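Local coordinates for protein glycosyl hyrolase, family 3 (Deinococcus radiodurans, PDB 3TEV) that probably hydrolyses O-glycosidic bonds, as a member of glycoside hydrolase family 3, at residues A304-A307 against E308-P311. Sequence-based numbering, arbitrary orientation.
Sequences AAVA and EYVP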
loop_
_atom_site.group_PDB
_atom_site.type_symbol
_atom_site.label_atom_id
_atom_site.label_comp_id
_atom_site.label_asym_id
_atom_site.label_seq_id
_atom_site.Cartn_x
_atom_site.Cartn_y
_atom_site.Cartn_z
ATOM N N ALA A 304 19.755 -4.808 3.966
ATOM C CA ALA A 304 20.750 -5.853 4.147
ATOM C C ALA A 304 20.126 -7.247 4.039
ATOM O O ALA A 304 20.699 -8.132 3.394
ATOM C CB ALA A 304 21.537 -5.681 5.500
ATOM N N ALA A 305 18.949 -7.436 4.636
ATOM C CA ALA A 305 18.280 -8.730 4.549
ATOM C C ALA A 305 17.798 -8.990 3.120
ATOM O O ALA A 305 17.952 -10.090 2.594
ATOM C CB ALA A 305 17.112 -8.806 5.526
ATOM N N VAL A 306 17.224 -7.980 2.476
ATOM C CA VAL A 306 16.726 -8.185 1.134
ATOM C C VAL A 306 17.902 -8.404 0.173
ATOM O O VAL A 306 17.765 -9.137 -0.823
ATOM C CB VAL A 306 15.794 -7.026 0.700
ATOM C CG1 VAL A 306 15.335 -7.177 -0.757
ATOM C CG2 VAL A 306 14.575 -6.959 1.643
ATOM N N ALA A 307 19.062 -7.806 0.482
ATOM C CA ALA A 307 20.269 -8.006 -0.344
ATOM C C ALA A 307 20.723 -9.473 -0.406
ATOM O O ALA A 307 21.319 -9.889 -1.388
ATOM C CB ALA A 307 21.433 -7.104 0.126
ATOM N N GLU A 308 20.421 -10.253 0.633
ATOM C CA GLU A 308 20.768 -11.686 0.663
ATOM C C GLU A 308 19.742 -12.547 -0.074
ATOM O O GLU A 308 20.077 -13.603 -0.608
ATOM C CB GLU A 308 20.891 -12.179 2.104
ATOM C CG GLU A 308 21.887 -11.395 2.926
ATOM C CD GLU A 308 23.299 -11.487 2.355
ATOM O OE1 GLU A 308 23.681 -12.572 1.832
ATOM O OE2 GLU A 308 24.029 -10.468 2.416
ATOM N N TYR A 309 18.498 -12.081 -0.103
ATOM C CA TYR A 309 17.397 -12.779 -0.761
ATOM C C TYR A 309 17.440 -12.628 -2.288
ATOM O O TYR A 309 17.300 -13.584 -3.033
ATOM C CB TYR A 309 16.076 -12.259 -0.174
ATOM C CG TYR A 309 14.843 -12.419 -1.038
ATOM C CD1 TYR A 309 14.254 -13.672 -1.250
ATOM C CD2 TYR A 309 14.232 -11.308 -1.615
ATOM C CE1 TYR A 309 13.110 -13.802 -2.044
ATOM C CE2 TYR A 309 13.102 -11.433 -2.370
ATOM C CZ TYR A 309 12.548 -12.675 -2.592
ATOM O OH TYR A 309 11.418 -12.764 -3.379
ATOM N N VAL A 310 17.653 -11.409 -2.735
ATOM C CA VAL A 310 17.595 -11.034 -4.141
ATOM C C VAL A 310 18.461 -11.873 -5.121
ATOM O O VAL A 310 17.935 -12.301 -6.160
ATOM C CB VAL A 310 17.852 -9.506 -4.259
ATOM C CG1 VAL A 310 18.534 -9.150 -5.528
ATOM C CG2 VAL A 310 16.540 -8.746 -4.091
ATOM N N PRO A 311 19.759 -12.129 -4.797
ATOM C CA PRO A 311 20.631 -12.881 -5.743
ATOM C C PRO A 311 20.181 -14.311 -6.038
ATOM O O PRO A 311 20.460 -14.831 -7.111
ATOM C CB PRO A 311 22.004 -12.932 -5.033
ATOM C CG PRO A 311 21.963 -11.844 -4.005
ATOM C CD PRO A 311 20.496 -11.733 -3.583
HETATM O O HOH W 1 23.519 -8.027 3.215
#
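Val306 and Val310, four residues apart, are buried together at the C-terminal part of helix 296-309 and the residues that follow it. Their side chains cross at an angle, with Val306 CG1 3.9 Å from Val310 CG2. Val306 points CG1 away from its own amide nitrogen (chi1 176°), towards the next turn, where it also skirts the Tyr309 ring, 4.4 Å from CD2. Leu21 packs against both valines, while Leu283 of helix 275-285 touches Val306 and Tyr309. Alongside this apolar contact, Val310 N donates a nearly straight bond to Val306 O (3.0 Å, 164° at the hydrogen). The exposed side is held more loosely. Glu308 N reaches Ala304 O by a weak bond of 3.5 Å and bonds Ala305 O at 3.2 Å from above the carbonyl plane. Bent at chi2 (-61°), the Glu308 chain lays CG against Ala304 O and turns its carboxylate outward; one water donates both to OE2 of Glu308 (2.6 Å) and to Ala304 O (2.8 Å). Pro311 has no N-H to give Ala307 O and sets its CD there instead, at 3.0 Å. Mixed i to i+3 and i to i+4 bonding just ahead of a proline is common towards a helix C-terminus, here on a TIM-barrel-type domain.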